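Long-range contact in tricorn protease (Thermoplasma acidophilum, PDB 1K32), which degrades peptides as a serine protease of a six-chain assembly, probably trimming the oligopeptides released by the proteasome: residues R70-L82 with T96-D110. Sequence-based numbering, arbitrary orientation.
Sequences RVMRGSSLNTADL and TYFSGKSTGRRMFTD
Arg70 packs its guanidinium closely against Ser102-Thr109, with Ala80 CB over one face and Met107 O over the opposite one, both offset toward the rim. Its CG, anti to the backbone N (chi1 -179°), starts an extended chain that brings NH1 (2.9 Å) and NE (3.2 Å) side-on to Phe108 O. NE also bonds Thr109 O, and NH1 Ser102 OG (2.9 Å). A leucine here would probably leave the Phe108 and Thr109 carbonyls without these donors and take one partner from the Ser102 hydroxyl. Within one antiparallel sheet of a beta-propeller, the contact illustrates how a buried arginine can tie a strand to the chain leaving for the next sheet. Strand 79-86 pairs with 100-103 through the hydrogen-bonded pair Ala80-Gly100, one of whose two bonds is weak, and the non-hydrogen-bonded pair Thr79-Lys101. At the far end Asp81 gathers the loop Thr96-Ser99: OD2 takes Thr96 OG1 (2.6 Å) and Phe98 N, OD1 takes Ser99 N (2.8 Å), and Arg94 adds a salt bridge. Thr96 OG1 also accepts an almost straight bond from Leu82 N (172°). The Asn78 and Lys101 side is looser and solvent-exposed; nearby, waters bridge Ser76 O to Ser102 O and Leu77 O to Ser102 OG.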
loop_
_atom_site.group_PDB
_atom_site.type_symbol
_atom_site.label_atom_id
_atom_site.label_comp_id
_atom_site.label_asym_id
_atom_site.label_seq_id
_atom_site.Cartn_x
_atom_site.Cartn_y
_atom_site.Cartn_z
ATOM N N ARG A 70 60.729 -16.078 -8.731
ATOM C CA ARG A 70 59.343 -16.533 -8.858
ATOM C C ARG A 70 58.622 -16.217 -7.544
ATOM O O ARG A 70 59.044 -16.637 -6.464
ATOM C CB ARG A 70 59.247 -18.041 -9.141
ATOM C CG ARG A 70 57.786 -18.510 -9.305
ATOM C CD ARG A 70 57.642 -19.988 -9.652
ATOM N NE ARG A 70 56.252 -20.408 -9.919
ATOM C CZ ARG A 70 55.335 -20.668 -8.984
ATOM N NH1 ARG A 70 54.119 -21.055 -9.322
ATOM N NH2 ARG A 70 55.628 -20.545 -7.702
ATOM N N VAL A 71 57.544 -15.449 -7.622
ATOM C CA VAL A 71 56.824 -15.119 -6.407
ATOM C C VAL A 71 55.367 -15.490 -6.559
ATOM O O VAL A 71 54.810 -15.369 -7.644
ATOM C CB VAL A 71 56.947 -13.606 -6.074
ATOM C CG1 VAL A 71 56.491 -12.777 -7.238
ATOM C CG2 VAL A 71 56.116 -13.265 -4.837
ATOM N N MET A 72 54.750 -15.967 -5.486
ATOM C CA MET A 72 53.329 -16.313 -5.546
ATOM C C MET A 72 52.472 -15.325 -4.744
ATOM O O MET A 72 52.923 -14.760 -3.755
ATOM C CB MET A 72 53.108 -17.738 -5.028
ATOM C CG MET A 72 53.713 -18.827 -5.906
ATOM S SD MET A 72 53.728 -20.418 -5.002
ATOM C CE MET A 72 55.106 -20.058 -3.919
ATOM N N ARG A 73 51.246 -15.091 -5.203
ATOM C CA ARG A 73 50.314 -14.187 -4.519
ATOM C C ARG A 73 48.930 -14.805 -4.515
ATOM O O ARG A 73 48.699 -15.787 -5.209
ATOM C CB ARG A 73 50.284 -12.812 -5.196
ATOM C CG ARG A 73 51.443 -11.937 -4.772
ATOM C CD ARG A 73 51.381 -10.556 -5.386
ATOM N NE ARG A 73 52.616 -9.825 -5.123
ATOM C CZ ARG A 73 52.865 -8.590 -5.549
ATOM N NH1 ARG A 73 54.018 -8.010 -5.262
ATOM N NH2 ARG A 73 51.965 -7.937 -6.261
ATOM N N GLY A 74 48.011 -14.213 -3.753
ATOM C CA GLY A 74 46.667 -14.766 -3.631
ATOM C C GLY A 74 46.705 -15.527 -2.308
ATOM O O GLY A 74 47.707 -16.199 -2.038
ATOM N N SER A 75 45.658 -15.438 -1.494
ATOM C CA SER A 75 45.656 -16.099 -0.181
ATOM C C SER A 75 46.185 -17.534 -0.200
ATOM O O SER A 75 46.962 -17.920 0.671
ATOM C CB SER A 75 44.262 -16.072 0.434
ATOM O OG SER A 75 43.375 -16.859 -0.325
ATOM N N SER A 76 45.778 -18.310 -1.199
ATOM C CA SER A 76 46.235 -19.689 -1.332
ATOM C C SER A 76 47.403 -19.866 -2.317
ATOM O O SER A 76 47.669 -20.974 -2.789
ATOM C CB SER A 76 45.061 -20.585 -1.739
ATOM O OG SER A 76 44.045 -20.542 -0.744
ATOM N N LEU A 77 48.117 -18.777 -2.596
ATOM C CA LEU A 77 49.248 -18.804 -3.521
ATOM C C LEU A 77 48.817 -19.455 -4.837
ATOM O O LEU A 77 49.544 -20.260 -5.420
ATOM C CB LEU A 77 50.444 -19.564 -2.904
ATOM C CG LEU A 77 50.913 -19.118 -1.503
ATOM C CD1 LEU A 77 52.216 -19.837 -1.083
ATOM C CD2 LEU A 77 51.132 -17.618 -1.519
ATOM N N ASN A 78 47.626 -19.103 -5.305
ATOM C CA ASN A 78 47.123 -19.657 -6.546
ATOM C C ASN A 78 47.620 -18.949 -7.822
ATOM O O ASN A 78 47.370 -19.431 -8.930
ATOM C CB ASN A 78 45.577 -19.713 -6.527
ATOM C CG ASN A 78 44.925 -18.352 -6.313
ATOM O OD1 ASN A 78 43.964 -18.012 -6.995
ATOM N ND2 ASN A 78 45.429 -17.580 -5.358
ATOM N N THR A 79 48.317 -17.816 -7.681
ATOM C CA THR A 79 48.848 -17.117 -8.855
ATOM C C THR A 79 50.351 -16.885 -8.730
ATOM O O THR A 79 50.883 -16.786 -7.629
ATOM C CB THR A 79 48.162 -15.733 -9.108
ATOM O OG1 THR A 79 48.419 -14.850 -8.016
ATOM C CG2 THR A 79 46.632 -15.901 -9.285
ATOM N N ALA A 80 51.030 -16.803 -9.868
ATOM C CA ALA A 80 52.462 -16.580 -9.871
ATOM C C ALA A 80 52.922 -15.751 -11.061
ATOM O O ALA A 80 52.267 -15.720 -12.114
ATOM C CB ALA A 80 53.208 -17.932 -9.862
ATOM N N ASP A 81 54.045 -15.065 -10.871
ATOM C CA ASP A 81 54.668 -14.272 -11.928
ATOM C C ASP A 81 56.139 -14.071 -11.570
ATOM O O ASP A 81 56.539 -14.271 -10.419
ATOM C CB ASP A 81 53.925 -12.947 -12.121
ATOM C CG ASP A 81 52.948 -12.992 -13.312
ATOM O OD1 ASP A 81 51.877 -12.364 -13.232
ATOM O OD2 ASP A 81 53.257 -13.653 -14.336
ATOM N N LEU A 82 56.954 -13.698 -12.549
ATOM C CA LEU A 82 58.377 -13.525 -12.307
ATOM C C LEU A 82 58.881 -12.081 -12.239
ATOM O O LEU A 82 58.318 -11.181 -12.880
ATOM C CB LEU A 82 59.160 -14.285 -13.374
ATOM C CG LEU A 82 58.692 -15.714 -13.688
ATOM C CD1 LEU A 82 59.538 -16.254 -14.832
ATOM C CD2 LEU A 82 58.788 -16.637 -12.451
ATOM N N THR A 96 56.860 -10.742 -15.837
ATOM C CA THR A 96 55.691 -11.362 -16.452
ATOM C C THR A 96 54.388 -10.913 -15.832
ATOM O O THR A 96 54.290 -10.715 -14.617
ATOM C CB THR A 96 55.719 -12.901 -16.375
ATOM O OG1 THR A 96 55.701 -13.320 -15.005
ATOM C CG2 THR A 96 56.941 -13.450 -17.070
ATOM N N TYR A 97 53.386 -10.760 -16.687
ATOM C CA TYR A 97 52.059 -10.361 -16.256
ATOM C C TYR A 97 51.067 -11.407 -16.737
ATOM O O TYR A 97 50.020 -11.085 -17.298
ATOM C CB TYR A 97 51.716 -8.987 -16.822
ATOM C CG TYR A 97 52.611 -7.891 -16.301
ATOM C CD1 TYR A 97 53.916 -7.750 -16.772
ATOM C CD2 TYR A 97 52.161 -6.999 -15.327
ATOM C CE1 TYR A 97 54.753 -6.747 -16.289
ATOM C CE2 TYR A 97 52.990 -5.985 -14.839
ATOM C CZ TYR A 97 54.285 -5.868 -15.328
ATOM O OH TYR A 97 55.113 -4.865 -14.879
ATOM N N PHE A 98 51.421 -12.669 -16.509
ATOM C CA PHE A 98 50.593 -13.799 -16.902
ATOM C C PHE A 98 49.644 -14.268 -15.800
ATOM O O PHE A 98 48.568 -14.794 -16.076
ATOM C CB PHE A 98 51.486 -14.981 -17.283
ATOM C CG PHE A 98 52.383 -14.729 -18.462
ATOM C CD1 PHE A 98 53.680 -15.262 -18.487
ATOM C CD2 PHE A 98 51.949 -13.972 -19.550
ATOM C CE1 PHE A 98 54.524 -15.032 -19.577
ATOM C CE2 PHE A 98 52.786 -13.740 -20.638
ATOM C CZ PHE A 98 54.071 -14.264 -20.656
ATOM N N SER A 99 50.048 -14.077 -14.553
ATOM C CA SER A 99 49.278 -14.562 -13.418
ATOM C C SER A 99 49.108 -16.075 -13.608
ATOM O O SER A 99 48.009 -16.598 -13.547
ATOM C CB SER A 99 47.912 -13.874 -13.337
ATOM O OG SER A 99 47.176 -14.354 -12.225
ATOM N N GLY A 100 50.209 -16.778 -13.857
ATOM C CA GLY A 100 50.116 -18.215 -14.044
ATOM C C GLY A 100 49.456 -18.933 -12.870
ATOM O O GLY A 100 49.649 -18.551 -11.714
ATOM N N LYS A 101 48.669 -19.966 -13.158
ATOM C CA LYS A 101 48.006 -20.730 -12.101
ATOM C C LYS A 101 49.054 -21.564 -11.373
ATOM O O LYS A 101 49.976 -22.084 -11.986
ATOM C CB LYS A 101 46.954 -21.671 -12.675
ATOM C CG LYS A 101 45.846 -21.007 -13.473
ATOM C CD LYS A 101 44.885 -22.077 -13.985
ATOM C CE LYS A 101 43.743 -21.495 -14.803
ATOM N NZ LYS A 101 42.745 -22.554 -15.125
ATOM N N SER A 102 48.896 -21.717 -10.067
ATOM C CA SER A 102 49.874 -22.477 -9.296
ATOM C C SER A 102 49.223 -23.264 -8.156
ATOM O O SER A 102 48.243 -22.811 -7.579
ATOM C CB SER A 102 50.913 -21.495 -8.727
ATOM O OG SER A 102 51.870 -22.109 -7.878
ATOM N N THR A 103 49.751 -24.454 -7.880
ATOM C CA THR A 103 49.307 -25.284 -6.754
ATOM C C THR A 103 50.625 -25.746 -6.126
ATOM O O THR A 103 51.680 -25.641 -6.759
ATOM C CB THR A 103 48.491 -26.528 -7.184
ATOM O OG1 THR A 103 49.344 -27.470 -7.849
ATOM C CG2 THR A 103 47.364 -26.125 -8.114
ATOM N N GLY A 104 50.579 -26.233 -4.889
ATOM C CA GLY A 104 51.795 -26.681 -4.237
ATOM C C GLY A 104 52.542 -27.766 -4.996
ATOM O O GLY A 104 53.765 -27.816 -4.964
ATOM N N ARG A 105 51.811 -28.627 -5.692
ATOM C CA ARG A 105 52.424 -29.713 -6.449
ATOM C C ARG A 105 52.738 -29.344 -7.904
ATOM O O ARG A 105 53.410 -30.098 -8.616
ATOM C CB ARG A 105 51.528 -30.958 -6.388
ATOM C CG ARG A 105 50.077 -30.669 -6.704
ATOM C CD ARG A 105 49.122 -31.708 -6.115
ATOM N NE ARG A 105 47.738 -31.359 -6.427
ATOM C CZ ARG A 105 47.083 -30.329 -5.896
ATOM N NH1 ARG A 105 45.829 -30.085 -6.254
ATOM N NH2 ARG A 105 47.669 -29.554 -4.991
ATOM N N ARG A 106 52.250 -28.191 -8.353
ATOM C CA ARG A 106 52.540 -27.746 -9.712
ATOM C C ARG A 106 52.691 -26.237 -9.693
ATOM O O ARG A 106 51.793 -25.501 -10.092
ATOM C CB ARG A 106 51.433 -28.166 -10.689
ATOM C CG ARG A 106 51.298 -29.678 -10.852
ATOM C CD ARG A 106 50.449 -30.065 -12.067
ATOM N NE ARG A 106 49.111 -29.472 -12.057
ATOM C CZ ARG A 106 48.212 -29.635 -13.026
ATOM N NH1 ARG A 106 47.017 -29.058 -12.932
ATOM N NH2 ARG A 106 48.503 -30.367 -14.098
ATOM N N MET A 107 53.835 -25.791 -9.189
ATOM C CA MET A 107 54.158 -24.370 -9.081
ATOM C C MET A 107 54.735 -23.936 -10.418
ATOM O O MET A 107 55.953 -23.783 -10.565
ATOM C CB MET A 107 55.176 -24.154 -7.952
ATOM C CG MET A 107 54.620 -24.398 -6.542
ATOM S SD MET A 107 55.850 -24.157 -5.232
ATOM C CE MET A 107 56.396 -25.802 -5.050
ATOM N N PHE A 108 53.843 -23.726 -11.384
ATOM C CA PHE A 108 54.240 -23.374 -12.738
ATOM C C PHE A 108 54.487 -21.898 -13.025
ATOM O O PHE A 108 54.126 -21.033 -12.233
ATOM C CB PHE A 108 53.234 -23.992 -13.724
ATOM C CG PHE A 108 53.247 -25.507 -13.726
ATOM C CD1 PHE A 108 52.250 -26.232 -14.389
ATOM C CD2 PHE A 108 54.284 -26.210 -13.098
ATOM C CE1 PHE A 108 52.285 -27.630 -14.436
ATOM C CE2 PHE A 108 54.326 -27.620 -13.140
ATOM C CZ PHE A 108 53.322 -28.326 -13.813
ATOM N N THR A 109 55.086 -21.629 -14.184
ATOM C CA THR A 109 55.480 -20.279 -14.583
ATOM C C THR A 109 56.681 -20.056 -13.688
ATOM O O THR A 109 56.563 -19.573 -12.550
ATOM C CB THR A 109 54.420 -19.223 -14.284
ATOM O OG1 THR A 109 53.240 -19.527 -15.036
ATOM C CG2 THR A 109 54.929 -17.824 -14.679
ATOM N N ASP A 110 57.838 -20.445 -14.214
ATOM C CA ASP A 110 59.079 -20.366 -13.464
ATOM C C ASP A 110 60.273 -20.194 -14.392
ATOM O O ASP A 110 60.124 -20.152 -15.608
ATOM C CB ASP A 110 59.235 -21.664 -12.658
ATOM C CG ASP A 110 60.195 -21.532 -11.490
ATOM O OD1 ASP A 110 60.278 -22.496 -10.691
ATOM O OD2 ASP A 110 60.859 -20.489 -11.363
HETATM O O HOH W 1 47.042 -22.723 -5.068
HETATM O O HOH W 2 51.018 -22.642 -5.540
#